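Local coordinates for listeriolysin O (Listeria monocytogenes, PDB 4CDB), which perforates cholesterol-containing host membranes, rearranging after it binds to them so that it inserts and assembles into an oligomeric pore, at residues A[38-43]-A[179-184]; A[76-81]-A[212-217]; A[87-92]-A[218-223]; A[171-176]-A[199-204]; A[350-353]-A[358-361]. All blocks are in the same frame, centred on the assembly; numbering follows the deposited sequence.

In the fold
Contacts 1 and 4 lie nearest the centre of the chain and both involve short helices that should become membrane-spanning strands in the pore; each is buried, apolar and without a hydrogen bond across it. A salt bridge from K182 to E171 ties the two together. Contact 2 is polar and only partly buried, and it shares a sodium ion and a water with contact 1. Contact 3, also buried and apolar, lies further along strand 207-222, which contact 2 uses as well. Contact 5 differs from the rest in having backbone hydrogen bonds across it; partly buried, with one exposed residue, it reaches the same antiparallel sheet as contacts 2, 3 and 4.

Contact 1: residues A[38-43]-A[179-184]. With NA (sodium ion), chain N; NA (sodium ion), chain H; NA (sodium ion), chain R.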
# COMPACT_ATOMS: atom_id res chain seq x y z
N LEU A 38 -23.02 -4.15 3.44
CA LEU A 38 -22.01 -3.27 2.88
C LEU A 38 -20.88 -4.07 2.24
O LEU A 38 -20.05 -4.66 2.93
CB LEU A 38 -21.44 -2.35 3.97
CG LEU A 38 -22.45 -1.46 4.70
CD1 LEU A 38 -21.78 -0.74 5.85
CD2 LEU A 38 -23.07 -0.46 3.73
N VAL A 39 -20.86 -4.08 0.91
CA VAL A 39 -19.88 -4.86 0.17
C VAL A 39 -19.24 -4.08 -0.98
O VAL A 39 -19.88 -3.26 -1.63
CB VAL A 39 -20.50 -6.15 -0.41
CG1 VAL A 39 -20.80 -7.14 0.70
CG2 VAL A 39 -21.76 -5.83 -1.19
N TYR A 40 -17.96 -4.35 -1.22
CA TYR A 40 -17.28 -3.87 -2.42
C TYR A 40 -16.78 -5.05 -3.24
O TYR A 40 -15.86 -5.77 -2.83
CB TYR A 40 -16.12 -2.94 -2.08
CG TYR A 40 -15.24 -2.66 -3.28
CD1 TYR A 40 -15.68 -1.86 -4.33
CD2 TYR A 40 -13.96 -3.21 -3.38
CE1 TYR A 40 -14.89 -1.61 -5.43
CE2 TYR A 40 -13.16 -2.96 -4.48
CZ TYR A 40 -13.63 -2.16 -5.50
OH TYR A 40 -12.83 -1.91 -6.59
N HIS A 41 -17.38 -5.26 -4.41
CA HIS A 41 -16.95 -6.32 -5.30
C HIS A 41 -15.97 -5.77 -6.33
O HIS A 41 -16.36 -5.04 -7.25
CB HIS A 41 -18.16 -6.97 -5.99
CG HIS A 41 -19.12 -7.61 -5.04
ND1 HIS A 41 -18.77 -8.67 -4.23
CD2 HIS A 41 -20.42 -7.35 -4.78
CE1 HIS A 41 -19.81 -9.02 -3.50
NE2 HIS A 41 -20.83 -8.24 -3.82
N GLY A 42 -14.70 -6.12 -6.18
CA GLY A 42 -13.65 -5.60 -7.05
C GLY A 42 -13.58 -6.27 -8.40
O GLY A 42 -14.53 -6.92 -8.84
N ASP A 43 -12.45 -6.11 -9.08
CA ASP A 43 -12.25 -6.69 -10.40
C ASP A 43 -12.26 -8.21 -10.36
O ASP A 43 -11.92 -8.82 -9.35
CB ASP A 43 -10.93 -6.22 -11.02
CG ASP A 43 -10.92 -4.74 -11.33
OD1 ASP A 43 -12.01 -4.14 -11.40
OD2 ASP A 43 -9.81 -4.19 -11.51
N LEU A 179 -6.37 -1.46 -4.57
CA LEU A 179 -6.13 -0.43 -3.56
C LEU A 179 -7.43 0.11 -2.96
O LEU A 179 -7.45 0.57 -1.82
CB LEU A 179 -5.28 0.69 -4.15
CG LEU A 179 -3.87 0.25 -4.56
CD1 LEU A 179 -3.09 1.39 -5.18
CD2 LEU A 179 -3.13 -0.31 -3.35
N ILE A 180 -8.51 0.04 -3.73
CA ILE A 180 -9.83 0.42 -3.22
C ILE A 180 -10.27 -0.56 -2.14
O ILE A 180 -10.85 -0.16 -1.13
CB ILE A 180 -10.87 0.50 -4.36
CG1 ILE A 180 -10.62 1.74 -5.22
CG2 ILE A 180 -12.28 0.56 -3.80
CD1 ILE A 180 -11.58 1.90 -6.38
N ALA A 181 -9.97 -1.84 -2.33
CA ALA A 181 -10.31 -2.85 -1.34
C ALA A 181 -9.51 -2.66 -0.05
O ALA A 181 -9.93 -3.10 1.02
CB ALA A 181 -10.08 -4.24 -1.91
N LYS A 182 -8.37 -2.00 -0.17
CA LYS A 182 -7.47 -1.80 0.97
C LYS A 182 -7.67 -0.45 1.64
O LYS A 182 -7.73 -0.35 2.86
CB LYS A 182 -6.02 -1.94 0.51
CG LYS A 182 -4.99 -1.79 1.62
CD LYS A 182 -4.66 -3.12 2.27
CE LYS A 182 -3.54 -2.98 3.29
NZ LYS A 182 -2.72 -4.22 3.41
N PHE A 183 -7.78 0.60 0.83
CA PHE A 183 -7.85 1.96 1.36
C PHE A 183 -9.23 2.60 1.21
O PHE A 183 -9.40 3.79 1.47
CB PHE A 183 -6.79 2.84 0.68
CG PHE A 183 -5.39 2.35 0.86
CD1 PHE A 183 -4.70 2.59 2.04
CD2 PHE A 183 -4.74 1.64 -0.14
CE1 PHE A 183 -3.40 2.15 2.22
CE2 PHE A 183 -3.44 1.19 0.03
CZ PHE A 183 -2.77 1.44 1.21
N GLY A 184 -10.21 1.81 0.81
CA GLY A 184 -11.56 2.32 0.63
C GLY A 184 -11.71 3.06 -0.69
O GLY A 184 -10.72 3.34 -1.36
NA NA N . -7.68 5.55 2.88
NA NA H . -13.52 -0.50 0.04
NA NA R . -8.77 -1.73 -11.16
O HOH W 1 -13.48 -0.72 3.01
O HOH W 2 -14.97 1.80 0.91
O HOH W 3 -6.69 4.22 4.85
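Y40 and I180 meet where the short strand 39-41 passes helix 176-183, a helix of the soluble cholesterol-dependent cytolysin fold whose sequence is assigned to a membrane-spanning β strand of the pore. The main interaction is CH-pi. The methyl CG2 of I180 sits over one face of the Y40 ring, 3.7 Å from its centroid and 21° off the normal, nearest to CZ at 3.5 Å. The two side chains cross at about a right angle. With CG of Y40 anti to its own N (chi1 168°), the ring is carried from the strand to the helix; the backbone N of G42 lies on its opposite face. A181 adds a looser apolar touch, its CB 4.2 Å from Y40 CE2.

Polar bonds run around this apolar centre. Y40 OH hydrogen-bonds to S177 OG, about a turn before I180, and the same hydroxyl of S177 meets D43 N, so the strand and the loop after it are both tied to the helix's first turn.

Sodium ions sit at the margin. D43 OD2 shares one with S177, F183 O binds a second, and I180 O holds a third at 2.9 Å, together with N364 OD1 and two waters.

Contact 2: residues A[76-81]-A[212-217]; sequences DIQVVN and SFKQIY. With NA (sodium ion), chain N.
Q78 and K214 reach towards each other from backbones that stay well apart, the nearest CA atoms, of Q78 and S212, being 10.8 Å from one another. This is a polar bridge between two strands of the large antiparallel sheet of the cytolysin, built around a sodium site. K214 sends a nearly straight chain out of its strand, extended through CG, CD and CE, and turns only at the last bond (chi4 66°), which swings NZ onto the amide of Q78. The glutamine does the reverse: it bends early (chi2 -57°) and so folds its amide round to meet the ammonium group. NZ donates to Q78 OE1 over 2.7 Å, with a C=O...N angle of 120° and a donor only slightly tilted from the carbonyl plane.

OE1 serves a second partner, the sodium ion, at 2.9 Å, and two cationic neighbours on one oxygen would be expected to polarise the amide. The other end of that amide is fixed too: Q78 NE2 and K214 NZ both donate to one water, each at 2.9 Å, which sets the rotation of the CONH2 group. A second water lies 2.6 Å from the sodium ion and is hydrogen-bonded to S212 OG at 3.0 Å, bringing another residue of the strand into the site.

F183 O and Y265 OH complete the protein ligands of the ion, and Q263 OE1 is a further partner of K214 NZ. Strand 207-222 runs here between strands 165-172 and 262-270, while the short strand 77-78 pairs with strand 345-353.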
# COMPACT_ATOMS: atom_id res chain seq x y z
N ASP A 76 -13.55 0.41 9.94
CA ASP A 76 -13.24 1.83 9.85
C ASP A 76 -13.56 2.38 8.46
O ASP A 76 -12.95 1.98 7.47
CB ASP A 76 -11.76 2.07 10.16
CG ASP A 76 -11.38 1.65 11.56
OD1 ASP A 76 -12.13 1.98 12.50
OD2 ASP A 76 -10.33 1.00 11.72
N ILE A 77 -14.52 3.30 8.40
CA ILE A 77 -14.88 3.93 7.13
C ILE A 77 -13.94 5.09 6.86
O ILE A 77 -13.70 5.92 7.74
CB ILE A 77 -16.32 4.47 7.16
CG1 ILE A 77 -17.26 3.49 7.88
CG2 ILE A 77 -16.81 4.77 5.74
CD1 ILE A 77 -17.38 2.15 7.22
N GLN A 78 -13.41 5.15 5.64
CA GLN A 78 -12.50 6.22 5.24
C GLN A 78 -13.26 7.51 4.91
O GLN A 78 -14.45 7.47 4.59
CB GLN A 78 -11.66 5.78 4.04
CG GLN A 78 -10.78 4.58 4.33
CD GLN A 78 -9.85 4.82 5.50
OE1 GLN A 78 -9.04 5.75 5.47
NE2 GLN A 78 -9.97 4.00 6.54
N VAL A 79 -12.57 8.64 4.99
CA VAL A 79 -13.19 9.93 4.72
C VAL A 79 -12.56 10.61 3.50
O VAL A 79 -11.34 10.74 3.42
CB VAL A 79 -13.04 10.88 5.93
CG1 VAL A 79 -13.61 12.25 5.60
CG2 VAL A 79 -13.73 10.31 7.16
N VAL A 80 -13.40 11.02 2.55
CA VAL A 80 -12.92 11.85 1.45
C VAL A 80 -12.75 13.27 1.96
O VAL A 80 -13.72 13.92 2.34
CB VAL A 80 -13.89 11.82 0.26
CG1 VAL A 80 -13.41 12.75 -0.85
CG2 VAL A 80 -14.05 10.40 -0.27
N ASN A 81 -11.50 13.74 1.98
CA ASN A 81 -11.15 15.00 2.65
C ASN A 81 -11.97 16.22 2.21
O ASN A 81 -12.31 17.07 3.03
CB ASN A 81 -9.66 15.29 2.49
CG ASN A 81 -9.26 16.64 3.05
OD1 ASN A 81 -9.05 17.60 2.31
ND2 ASN A 81 -9.18 16.73 4.37
N SER A 212 -0.81 4.68 3.69
CA SER A 212 -1.75 5.53 4.42
C SER A 212 -1.27 5.69 5.86
O SER A 212 -1.20 4.71 6.61
CB SER A 212 -3.15 4.92 4.38
OG SER A 212 -4.10 5.78 4.98
N PHE A 213 -0.94 6.91 6.25
CA PHE A 213 -0.40 7.17 7.58
C PHE A 213 -1.32 8.09 8.38
O PHE A 213 -1.39 9.30 8.13
CB PHE A 213 1.01 7.78 7.47
CG PHE A 213 1.70 7.97 8.79
CD1 PHE A 213 2.15 6.87 9.51
CD2 PHE A 213 1.94 9.24 9.29
CE1 PHE A 213 2.80 7.04 10.73
CE2 PHE A 213 2.59 9.42 10.50
CZ PHE A 213 3.02 8.32 11.22
N LYS A 214 -2.05 7.52 9.34
CA LYS A 214 -2.98 8.29 10.15
C LYS A 214 -2.41 8.60 11.53
O LYS A 214 -1.92 7.71 12.23
CB LYS A 214 -4.32 7.56 10.31
CG LYS A 214 -5.15 7.46 9.04
CD LYS A 214 -6.56 6.95 9.36
CE LYS A 214 -7.41 6.83 8.10
NZ LYS A 214 -6.90 5.77 7.18
N GLN A 215 -2.47 9.87 11.91
CA GLN A 215 -2.15 10.30 13.27
C GLN A 215 -3.43 10.80 13.94
O GLN A 215 -3.87 11.93 13.70
CB GLN A 215 -1.06 11.37 13.26
CG GLN A 215 0.30 10.84 12.83
CD GLN A 215 1.27 11.95 12.44
OE1 GLN A 215 0.87 12.96 11.87
NE2 GLN A 215 2.54 11.76 12.77
N ILE A 216 -4.02 9.96 14.78
CA ILE A 216 -5.29 10.28 15.42
C ILE A 216 -5.07 10.93 16.78
O ILE A 216 -4.48 10.33 17.68
CB ILE A 216 -6.16 9.01 15.60
CG1 ILE A 216 -6.31 8.29 14.26
CG2 ILE A 216 -7.51 9.37 16.19
CD1 ILE A 216 -6.93 6.91 14.37
N TYR A 217 -5.54 12.16 16.92
CA TYR A 217 -5.36 12.92 18.15
C TYR A 217 -6.43 12.58 19.19
O TYR A 217 -6.15 12.54 20.39
CB TYR A 217 -5.38 14.42 17.86
CG TYR A 217 -4.32 14.86 16.88
CD1 TYR A 217 -3.08 14.22 16.83
CD2 TYR A 217 -4.54 15.91 16.00
CE1 TYR A 217 -2.11 14.62 15.94
CE2 TYR A 217 -3.57 16.32 15.10
CZ TYR A 217 -2.36 15.67 15.08
OH TYR A 217 -1.39 16.06 14.18
NA NA N . -7.68 5.55 2.88
O HOH W 4 -8.21 3.70 8.79
O HOH W 3 -6.69 4.22 4.85

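Contact 3: residues A[87-92]-A[218-223]; sequences TYPGAL and YNVNVN. With NA (sodium ion), chain M.
P89 lays its pyrrolidine ring against two valines of strand 207-222, overlapping V220 with its CG and V222 with its CB. The P89 CG to V220 CG1 distance is 3.8 Å, and from P89 CB to V222 CG2 it is 3.7 Å. Both valines direct their CB towards the loop, with N221 between them turned the other way, the usual two-residue repeat of a strand. In V220 it is the branch anti to the backbone N (chi1 174°) that meets the proline; in V222 the methyl used, CG2, is anti to the carbonyl carbon instead.

P89 and G90 are the two central residues of a type II β turn from Y88 to A91, closed by a weak A91 N to Y88 O bond of 3.3 Å. Proline then glycine is the classic pairing for such a turn, since the third residue of the turn, G90, takes positive phi, here 92°. V222 CG2 also comes to within 3.3 Å of G90 N.

Beside the turn, A91 CB stands over one face of the Y88 ring. Y88 OH binds a sodium ion at 2.6 Å, with the metal at the ring edge, in plane. A135 O is another ligand of that ion, as is a water that accepts from L92 N.

Strand 252-260 holds the loop through backbone bonds of G90 and A91 to I255. P89 also touches V258 and Y260 of that strand, L116 of strand 114-118 and V140 of helix 137-152, so the turn is wedged between sheet and helix.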
# COMPACT_ATOMS: atom_id res chain seq x y z
N THR A 87 -18.99 14.54 7.65
CA THR A 87 -18.78 13.48 8.62
C THR A 87 -18.72 14.04 10.04
O THR A 87 -17.80 14.77 10.39
CB THR A 87 -17.47 12.72 8.34
OG1 THR A 87 -17.56 12.07 7.06
CG2 THR A 87 -17.20 11.69 9.42
N TYR A 88 -19.72 13.69 10.85
CA TYR A 88 -19.79 14.12 12.24
C TYR A 88 -20.49 13.07 13.09
O TYR A 88 -21.36 12.34 12.60
CB TYR A 88 -20.50 15.48 12.34
CG TYR A 88 -21.94 15.47 11.88
CD1 TYR A 88 -22.27 15.66 10.54
CD2 TYR A 88 -22.98 15.27 12.78
CE1 TYR A 88 -23.58 15.65 10.12
CE2 TYR A 88 -24.29 15.26 12.37
CZ TYR A 88 -24.59 15.45 11.04
OH TYR A 88 -25.90 15.44 10.62
N PRO A 89 -20.10 12.98 14.38
CA PRO A 89 -20.65 11.98 15.30
C PRO A 89 -22.16 12.10 15.46
O PRO A 89 -22.67 13.21 15.64
CB PRO A 89 -19.97 12.31 16.63
CG PRO A 89 -18.74 13.05 16.26
CD PRO A 89 -19.10 13.83 15.04
N GLY A 90 -22.87 10.97 15.41
CA GLY A 90 -24.30 10.96 15.63
C GLY A 90 -25.14 11.10 14.37
O GLY A 90 -26.36 10.95 14.41
N ALA A 91 -24.48 11.37 13.25
CA ALA A 91 -25.17 11.55 11.98
C ALA A 91 -25.91 10.29 11.55
O ALA A 91 -25.40 9.18 11.67
CB ALA A 91 -24.19 11.99 10.90
N LEU A 92 -27.13 10.47 11.04
CA LEU A 92 -27.94 9.36 10.57
C LEU A 92 -27.73 9.14 9.08
O LEU A 92 -27.87 10.07 8.28
CB LEU A 92 -29.42 9.62 10.84
CG LEU A 92 -29.84 9.79 12.31
CD1 LEU A 92 -31.34 9.98 12.42
CD2 LEU A 92 -29.40 8.58 13.10
N TYR A 218 -7.65 12.34 18.72
CA TYR A 218 -8.75 11.97 19.60
C TYR A 218 -9.93 11.38 18.84
O TYR A 218 -10.07 11.58 17.63
CB TYR A 218 -9.21 13.18 20.43
CG TYR A 218 -9.61 14.39 19.61
CD1 TYR A 218 -10.92 14.56 19.18
CD2 TYR A 218 -8.68 15.36 19.27
CE1 TYR A 218 -11.29 15.66 18.43
CE2 TYR A 218 -9.03 16.47 18.52
CZ TYR A 218 -10.34 16.61 18.11
OH TYR A 218 -10.70 17.71 17.36
N ASN A 219 -10.76 10.64 19.57
CA ASN A 219 -12.00 10.11 19.03
C ASN A 219 -13.19 10.66 19.79
O ASN A 219 -13.17 10.75 21.02
CB ASN A 219 -12.01 8.58 19.08
CG ASN A 219 -10.95 7.96 18.20
OD1 ASN A 219 -11.22 7.61 17.04
ND2 ASN A 219 -9.75 7.81 18.73
N VAL A 220 -14.24 11.03 19.06
CA VAL A 220 -15.50 11.42 19.68
C VAL A 220 -16.57 10.39 19.34
O VAL A 220 -16.86 10.13 18.17
CB VAL A 220 -15.95 12.82 19.21
CG1 VAL A 220 -17.34 13.14 19.76
CG2 VAL A 220 -14.94 13.88 19.65
N ASN A 221 -17.15 9.79 20.38
CA ASN A 221 -18.18 8.78 20.19
C ASN A 221 -19.55 9.20 20.74
O ASN A 221 -19.65 10.17 21.49
CB ASN A 221 -17.75 7.44 20.79
CG ASN A 221 -17.56 7.50 22.29
OD1 ASN A 221 -17.42 8.58 22.86
ND2 ASN A 221 -17.56 6.34 22.94
N VAL A 222 -20.59 8.46 20.36
CA VAL A 222 -21.96 8.79 20.72
C VAL A 222 -22.57 7.68 21.56
O VAL A 222 -22.20 6.51 21.41
CB VAL A 222 -22.83 8.98 19.45
CG1 VAL A 222 -24.18 9.57 19.80
CG2 VAL A 222 -22.12 9.89 18.47
N ASN A 223 -23.47 8.03 22.47
CA ASN A 223 -24.21 7.05 23.25
C ASN A 223 -24.96 6.07 22.35
O ASN A 223 -25.39 6.44 21.25
CB ASN A 223 -25.21 7.74 24.18
CG ASN A 223 -26.34 8.42 23.42
OD1 ASN A 223 -26.15 9.48 22.83
ND2 ASN A 223 -27.52 7.81 23.45
NA NA M . -28.08 15.38 11.98
O HOH W 5 -29.10 12.98 10.57

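Contact 4: residues A[171-176]-A[199-204]; sequences EMAYSE and GAISEG. With NA (sodium ion), chain K; NA (sodium ion), chain S.
The carbonyl oxygen A173 O is straddled by two methyl groups of one side chain: I201 CG2 and I201 CD1 each approach it to 3.6 Å, in van der Waals contact. CG2 lies anti to the backbone N of I201 and CG1 beside it (chi1 -60°), a fork that spreads the branches towards the end of strand 165-172. The same CD1 meets A173 CB at 4.3 Å, and CG2 turns to the Y174 ring, 3.9 Å from CD1 of the tyrosine; ring and isoleucine cross at about a right angle.

Both chain segments change structure here. S175 is the N-cap of helix 176-183, its OG accepting from Q178 N, and G204, at positive phi, ends helix 198-202 in a Schellman motif. Charged groups keep to the margins: E171 OE1 binds a sodium ion at 2.6 Å with Q178 and Y368, while E171 OE2 pairs with K182.

Helix 198-202 lies in a region assigned to a membrane-spanning β strand, so it would be expected to unwind as the pore forms. As the segments meet through van der Waals contacts, they could probably separate without breaking a polar bond between them.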
# COMPACT_ATOMS: atom_id res chain seq x y z
N GLU A 171 0.79 -0.96 0.87
CA GLU A 171 0.57 -1.97 -0.16
C GLU A 171 1.36 -1.66 -1.42
O GLU A 171 1.40 -0.51 -1.87
CB GLU A 171 -0.91 -2.04 -0.54
CG GLU A 171 -1.73 -3.06 0.23
CD GLU A 171 -1.33 -4.49 -0.07
OE1 GLU A 171 -0.88 -4.76 -1.21
OE2 GLU A 171 -1.48 -5.35 0.82
N MET A 172 1.99 -2.68 -1.99
CA MET A 172 2.59 -2.54 -3.31
C MET A 172 1.44 -2.43 -4.31
O MET A 172 0.58 -3.31 -4.38
CB MET A 172 3.48 -3.74 -3.65
CG MET A 172 4.67 -3.93 -2.71
SD MET A 172 5.77 -2.50 -2.66
CE MET A 172 6.23 -2.36 -4.38
N ALA A 173 1.43 -1.35 -5.08
CA ALA A 173 0.32 -1.06 -5.98
C ALA A 173 0.34 -1.91 -7.26
O ALA A 173 1.39 -2.14 -7.84
CB ALA A 173 0.30 0.42 -6.33
N TYR A 174 -0.84 -2.35 -7.68
CA TYR A 174 -0.98 -3.13 -8.91
C TYR A 174 -2.23 -2.77 -9.70
O TYR A 174 -2.21 -2.77 -10.93
CB TYR A 174 -0.94 -4.63 -8.60
CG TYR A 174 0.39 -5.10 -8.07
CD1 TYR A 174 1.51 -5.15 -8.89
CD2 TYR A 174 0.53 -5.48 -6.74
CE1 TYR A 174 2.73 -5.57 -8.40
CE2 TYR A 174 1.75 -5.91 -6.25
CZ TYR A 174 2.85 -5.95 -7.08
OH TYR A 174 4.06 -6.37 -6.60
N SER A 175 -3.32 -2.46 -9.00
CA SER A 175 -4.55 -2.03 -9.67
C SER A 175 -5.38 -1.12 -8.78
O SER A 175 -5.27 -1.16 -7.55
CB SER A 175 -5.38 -3.23 -10.13
OG SER A 175 -6.00 -3.87 -9.03
N GLU A 176 -6.22 -0.29 -9.40
CA GLU A 176 -7.09 0.62 -8.66
C GLU A 176 -8.03 -0.15 -7.75
O GLU A 176 -8.20 0.20 -6.58
CB GLU A 176 -7.90 1.49 -9.63
CG GLU A 176 -8.87 2.44 -8.94
CD GLU A 176 -9.83 3.11 -9.90
OE1 GLU A 176 -10.72 2.42 -10.44
OE2 GLU A 176 -9.70 4.33 -10.12
N GLY A 199 -0.09 1.35 -15.40
CA GLY A 199 0.36 0.90 -16.70
C GLY A 199 1.82 0.48 -16.69
O GLY A 199 2.17 -0.60 -17.17
N ALA A 200 2.67 1.34 -16.14
CA ALA A 200 4.11 1.09 -16.10
C ALA A 200 4.45 -0.10 -15.20
O ALA A 200 5.37 -0.86 -15.49
CB ALA A 200 4.85 2.34 -15.64
N ILE A 201 3.71 -0.24 -14.11
CA ILE A 201 3.88 -1.36 -13.20
C ILE A 201 3.50 -2.66 -13.89
O ILE A 201 4.13 -3.70 -13.69
CB ILE A 201 3.03 -1.18 -11.92
CG1 ILE A 201 3.43 0.10 -11.19
CG2 ILE A 201 3.18 -2.38 -11.00
CD1 ILE A 201 2.51 0.45 -10.04
N SER A 202 2.45 -2.60 -14.71
CA SER A 202 1.98 -3.77 -15.43
C SER A 202 2.97 -4.21 -16.52
O SER A 202 2.97 -5.37 -16.94
CB SER A 202 0.61 -3.50 -16.05
OG SER A 202 0.13 -4.65 -16.73
N GLU A 203 3.80 -3.28 -16.97
CA GLU A 203 4.81 -3.57 -17.98
C GLU A 203 6.14 -3.97 -17.35
O GLU A 203 7.08 -4.34 -18.04
CB GLU A 203 4.99 -2.37 -18.91
CG GLU A 203 3.75 -2.00 -19.71
CD GLU A 203 3.83 -0.62 -20.31
OE1 GLU A 203 4.66 0.19 -19.85
OE2 GLU A 203 3.06 -0.33 -21.26
N GLY A 204 6.21 -3.88 -16.02
CA GLY A 204 7.42 -4.23 -15.30
C GLY A 204 8.46 -3.13 -15.35
O GLY A 204 9.63 -3.35 -15.04
NA NA K . -2.49 -6.68 -2.01
NA NA S . -8.19 6.20 -9.26
O HOH W 6 -8.69 8.65 -9.25

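Contact 5: residues A[350-353]-A[358-361]; sequences TTNF and ELAV
F353 runs its side chain along the edge of 358-361 from backbone to ring. Its CB lies 3.9 Å from E358 O, CG 4.2 Å from it, and CD2 is nearer to that carbonyl at 3.6 Å. Further out CE2 meets A360 CB at 3.7 Å, and the tip, CZ, is still 4.0 Å from the same methyl. A360 thus makes an off-centre CH-pi contact, 30° from the ring normal. With CG beside the backbone N (chi1 -69°), the ring falls on the side where A360 points. T351 shares this face, its OG1 packed against A360 CB.

Two backbone bonds fasten the segments: A360 N donates to T351 O at 2.8 Å, nearly straight at 170°, and F353 N to E358 O at 2.9 Å. They flank N352 and L359, a single bridge with the pattern of an antiparallel non-hydrogen-bonded pair, and N352 CA adds a CA-H...O contact to E358 O. On the other face L359 CD1 reaches N352 OD1.

In this hairpin-like return, strand 345-353 is hydrogen-bonded through T350 and N352 to strand 252-260 and also pairs with strand 77-78. The F353 ring meets that of Y32, and 358-361 leads directly into the long strand 362-385.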
# COMPACT_ATOMS: atom_id res chain seq x y z
N THR A 350 -16.64 5.11 12.44
CA THR A 350 -17.32 3.82 12.53
C THR A 350 -18.82 4.04 12.49
O THR A 350 -19.32 5.09 12.91
CB THR A 350 -16.94 3.07 13.82
OG1 THR A 350 -17.49 3.77 14.95
CG2 THR A 350 -15.43 2.98 13.97
N THR A 351 -19.55 3.04 12.00
CA THR A 351 -21.01 3.14 11.92
C THR A 351 -21.69 1.95 12.60
O THR A 351 -21.20 0.82 12.53
CB THR A 351 -21.49 3.23 10.46
OG1 THR A 351 -20.87 2.20 9.69
CG2 THR A 351 -21.13 4.58 9.87
N ASN A 352 -22.81 2.22 13.25
CA ASN A 352 -23.62 1.18 13.87
C ASN A 352 -25.02 1.16 13.26
O ASN A 352 -25.61 2.22 13.04
CB ASN A 352 -23.73 1.39 15.38
CG ASN A 352 -22.42 1.18 16.11
OD1 ASN A 352 -21.36 1.09 15.49
ND2 ASN A 352 -22.48 1.11 17.43
N PHE A 353 -25.54 -0.03 13.00
CA PHE A 353 -26.93 -0.17 12.57
C PHE A 353 -27.84 0.30 13.70
O PHE A 353 -27.58 0.01 14.86
CB PHE A 353 -27.24 -1.62 12.19
CG PHE A 353 -26.55 -2.08 10.93
CD1 PHE A 353 -27.00 -1.68 9.69
CD2 PHE A 353 -25.45 -2.94 11.00
CE1 PHE A 353 -26.36 -2.10 8.53
CE2 PHE A 353 -24.82 -3.37 9.84
CZ PHE A 353 -25.28 -2.95 8.61
N GLU A 358 -25.41 -2.70 16.31
CA GLU A 358 -24.31 -3.57 15.89
C GLU A 358 -23.38 -2.86 14.91
O GLU A 358 -23.82 -2.02 14.12
CB GLU A 358 -24.86 -4.86 15.28
CG GLU A 358 -23.99 -6.07 15.53
CD GLU A 358 -24.11 -6.60 16.95
OE1 GLU A 358 -25.07 -6.22 17.64
OE2 GLU A 358 -23.24 -7.40 17.36
N LEU A 359 -22.10 -3.20 14.98
CA LEU A 359 -21.09 -2.55 14.16
C LEU A 359 -21.22 -2.92 12.68
O LEU A 359 -21.28 -4.10 12.33
CB LEU A 359 -19.69 -2.91 14.68
CG LEU A 359 -18.50 -2.07 14.20
CD1 LEU A 359 -18.74 -0.60 14.50
CD2 LEU A 359 -17.22 -2.54 14.86
N ALA A 360 -21.29 -1.90 11.83
CA ALA A 360 -21.38 -2.11 10.39
C ALA A 360 -19.99 -2.30 9.80
O ALA A 360 -19.11 -1.45 9.97
CB ALA A 360 -22.06 -0.93 9.73
N VAL A 361 -19.79 -3.42 9.11
CA VAL A 361 -18.48 -3.74 8.54
C VAL A 361 -18.55 -3.81 7.01
O VAL A 361 -19.44 -4.44 6.45
CB VAL A 361 -17.94 -5.08 9.08
CG1 VAL A 361 -16.52 -5.33 8.58
CG2 VAL A 361 -17.99 -5.10 10.61
O HOH W 7 -18.48 0.95 10.63